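Local atomic coordinates of MerB2 (Bacillus megaterium, PDB entry 5C17), a protein that probably acts as an alkylmercury (organomercurial) lyase, breaking carbon-mercury bonds, and binds a mercury(II) ion. Residues A[115-119]-A[131-136]. Residues are numbered along the deposited sequence; the frame is centred on the assembly and turned at random. Where two conformers were deposited one is given.
Sequences ADVDI and EVTVRN
R135 reaches over the exposed face of a beta hairpin to D118 of the neighbouring strand, the partner of T133. Its CB starts out pointing away from that strand; a bend at chi2 (-70°) turns the chain back, and CD passes D116 OD2 at 3.4 Å. NE passes near that carboxylate, but OD2 is well out of the guanidinium plane and only charge links them. NH1 is shared among three oxygens: D118 OD1, its own strand's V134 O, 2.9 Å away and approached from above the carbonyl plane, and, weakly, V117 O. NH2 gives the straighter bond, 2.7 Å to D118 OD1 on its syn side. One carboxylate oxygen thus takes both terminal nitrogens end-on, the two planes nearly coplanar, 28° apart. An arginine suits this place because its long, flat, multi-donor end can bind a carboxylate together with carbonyl oxygens that already serve the strand pairing. An asparagine in place of D118 would probably cost the guanidinium its salt bridge and NH2 its charged partner, with NH1's carbonyl bonds remaining. T133 lies alongside D118, its CG2 near OD1, while its hydroxyl bonds to K141 N.

Beneath, the antiparallel strands pair: V134 N bonds to V117 O, the return bond from V117 N is weak, and I119 N and V132 O meet at 2.8 Å. Where the pairing ends, D116 OD1 accepts N136 N at 2.9 Å; a short acid can thus continue the bonding past the last backbone pair. On the buried face, beta-branched residues suit both strand and core: V117 lies alongside V134, and I119 beside V132. Helix 103-113 packs on V117, I119 and V134, helix 194-207 on V132 and V134, and strands 89-93 and 138-143 flank the hairpin within the larger antiparallel sheet.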
ATOM      1  N   ALA A 115      -1.332  10.139  10.236  1.00 14.88           N
ATOM      2  CA  ALA A 115      -0.423  11.170   9.786  1.00 14.58           C
ATOM      3  C   ALA A 115      -1.013  11.955   8.635  1.00 14.38           C
ATOM      4  O   ALA A 115      -1.486  11.375   7.669  1.00 15.78           O
ATOM      5  CB  ALA A 115       0.882  10.533   9.339  1.00 15.58           C
ATOM      6  N   ASP A 116      -0.952  13.278   8.709  1.00 13.23           N
ATOM      7  CA  ASP A 116      -1.251  14.087   7.542  1.00 12.97           C
ATOM      8  C   ASP A 116      -0.317  13.681   6.399  1.00 12.70           C
ATOM      9  O   ASP A 116       0.826  13.276   6.633  1.00 14.31           O
ATOM     10  CB  ASP A 116      -1.030  15.572   7.827  1.00 14.36           C
ATOM     11  CG  ASP A 116      -2.080  16.171   8.740  1.00 16.77           C
ATOM     12  OD1 ASP A 116      -3.018  15.463   9.142  1.00 16.24           O
ATOM     13  OD2 ASP A 116      -1.962  17.377   9.022  1.00 20.24           O
ATOM     14  N   VAL A 117      -0.791  13.803   5.168  0.51 11.52           N
ATOM     15  CA  VAL A 117       0.048  13.496   4.024  0.51 11.19           C
ATOM     16  C   VAL A 117      -0.155  14.494   2.901  0.51 10.68           C
ATOM     17  O   VAL A 117      -1.205  15.132   2.796  0.51 11.78           O
ATOM     18  CB  VAL A 117      -0.195  12.065   3.483  0.51 12.33           C
ATOM     19  CG1 VAL A 117       0.145  11.028   4.541  0.51 13.82           C
ATOM     20  CG2 VAL A 117      -1.629  11.892   3.004  0.51 12.48           C
ATOM     21  N   ASP A 118       0.884  14.627   2.082  1.00 10.80           N
ATOM     22  CA  ASP A 118       0.805  15.297   0.790  1.00 11.21           C
ATOM     23  C   ASP A 118       1.147  14.208  -0.213  1.00 10.45           C
ATOM     24  O   ASP A 118       2.210  13.600  -0.131  1.00 11.61           O
ATOM     25  CB  ASP A 118       1.816  16.433   0.628  1.00 13.83           C
ATOM     26  CG  ASP A 118       1.603  17.593   1.597  1.00 18.58           C
ATOM     27  OD1 ASP A 118       0.603  17.636   2.331  1.00 18.35           O
ATOM     28  OD2 ASP A 118       2.451  18.505   1.588  1.00 23.53           O
ATOM     29  N   ILE A 119       0.275  14.017  -1.185  1.00  9.34           N
ATOM     30  CA  ILE A 119       0.401  12.975  -2.192  1.00  9.19           C
ATOM     31  C   ILE A 119       0.583  13.605  -3.559  1.00  9.33           C
ATOM     32  O   ILE A 119      -0.164  14.515  -3.924  1.00  9.52           O
ATOM     33  CB  ILE A 119      -0.898  12.099  -2.240  1.00 10.03           C
ATOM     34  CG1 ILE A 119      -1.136  11.432  -0.884  1.00 10.31           C
ATOM     35  CG2 ILE A 119      -0.853  11.071  -3.390  1.00  9.99           C
ATOM     36  CD1 ILE A 119      -2.563  11.006  -0.662  1.00 11.61           C
ATOM     37  N   GLU A 131      -2.569  15.765  -7.305  1.00  9.85           N
ATOM     38  CA  GLU A 131      -2.150  16.192  -5.974  1.00 11.15           C
ATOM     39  C   GLU A 131      -3.324  16.068  -5.021  1.00 10.49           C
ATOM     40  O   GLU A 131      -4.426  16.530  -5.318  1.00 12.04           O
ATOM     41  CB  GLU A 131      -1.636  17.628  -5.994  1.00 14.62           C
ATOM     42  CG  GLU A 131      -0.395  17.772  -6.860  1.00 22.26           C
ATOM     43  CD  GLU A 131       0.398  19.039  -6.575  1.00 29.78           C
ATOM     44  OE1 GLU A 131       1.589  19.077  -6.940  1.00 33.13           O
ATOM     45  OE2 GLU A 131      -0.161  19.993  -5.991  1.00 32.96           O
ATOM     46  N   VAL A 132      -3.079  15.431  -3.888  1.00 10.74           N
ATOM     47  CA  VAL A 132      -4.084  15.243  -2.854  1.00 10.93           C
ATOM     48  C   VAL A 132      -3.412  15.519  -1.523  1.00 12.18           C
ATOM     49  O   VAL A 132      -2.295  15.063  -1.296  1.00 12.83           O
ATOM     50  CB  VAL A 132      -4.645  13.805  -2.835  1.00 10.85           C
ATOM     51  CG1 VAL A 132      -5.680  13.657  -1.743  1.00 11.53           C
ATOM     52  CG2 VAL A 132      -5.260  13.451  -4.188  1.00 12.61           C
ATOM     53  N   THR A 133      -4.074  16.253  -0.638  1.00 11.76           N
ATOM     54  CA  THR A 133      -3.571  16.381   0.725  1.00 12.47           C
ATOM     55  C   THR A 133      -4.657  15.994   1.715  1.00 12.28           C
ATOM     56  O   THR A 133      -5.861  16.121   1.444  1.00 13.24           O
ATOM     57  CB  THR A 133      -3.035  17.789   1.059  1.00 14.58           C
ATOM     58  OG1 THR A 133      -4.102  18.725   1.008  1.00 15.22           O
ATOM     59  CG2 THR A 133      -1.947  18.217   0.078  1.00 15.60           C
ATOM     60  N   VAL A 134      -4.203  15.506   2.862  1.00 11.75           N
ATOM     61  CA  VAL A 134      -5.086  15.093   3.937  1.00 12.01           C
ATOM     62  C   VAL A 134      -4.639  15.803   5.206  1.00 12.72           C
ATOM     63  O   VAL A 134      -3.447  15.805   5.527  1.00 13.52           O
ATOM     64  CB  VAL A 134      -5.039  13.570   4.145  1.00 12.33           C
ATOM     65  CG1 VAL A 134      -6.028  13.150   5.225  1.00 14.85           C
ATOM     66  CG2 VAL A 134      -5.336  12.821   2.834  1.00 13.39           C
ATOM     67  N   ARG A 135      -5.598  16.410   5.902  1.00 13.94           N
ATOM     68  CA  ARG A 135      -5.335  17.156   7.124  1.00 14.86           C
ATOM     69  C   ARG A 135      -6.349  16.708   8.190  1.00 15.66           C
ATOM     70  O   ARG A 135      -7.566  16.872   8.020  1.00 16.07           O
ATOM     71  CB  ARG A 135      -5.455  18.661   6.862  1.00 16.57           C
ATOM     72  CG  ARG A 135      -4.490  19.234   5.833  1.00 17.46           C
ATOM     73  CD  ARG A 135      -3.071  19.249   6.346  1.00 18.43           C
ATOM     74  NE  ARG A 135      -2.124  19.797   5.377  1.00 18.87           N
ATOM     75  CZ  ARG A 135      -1.385  19.073   4.541  1.00 18.29           C
ATOM     76  NH1 ARG A 135      -1.481  17.748   4.523  1.00 16.17           N
ATOM     77  NH2 ARG A 135      -0.549  19.678   3.703  1.00 19.48           N
ATOM     78  N   ASN A 136      -5.848  16.123   9.276  1.00 16.29           N
ATOM     79  CA  ASN A 136      -6.706  15.586  10.344  0.53 16.53           C
ATOM     80  C   ASN A 136      -7.799  14.668   9.821  1.00 16.14           C
ATOM     81  O   ASN A 136      -8.944  14.722  10.258  1.00 17.29           O
ATOM     82  CB  ASN A 136      -7.318  16.719  11.174  0.53 18.33           C
ATOM     83  CG  ASN A 136      -6.318  17.343  12.088  0.53 19.47           C
ATOM     84  OD1 ASN A 136      -5.209  16.835  12.221  0.53 18.50           O
ATOM     85  ND2 ASN A 136      -6.694  18.438  12.740  0.53 21.67           N
TER
HETATM   86  O   HOH W   1      -3.193  15.081  11.960  1.00 27.95           O
HETATM   87  O   HOH W   2      -3.513  18.685  10.580  1.00 32.19           O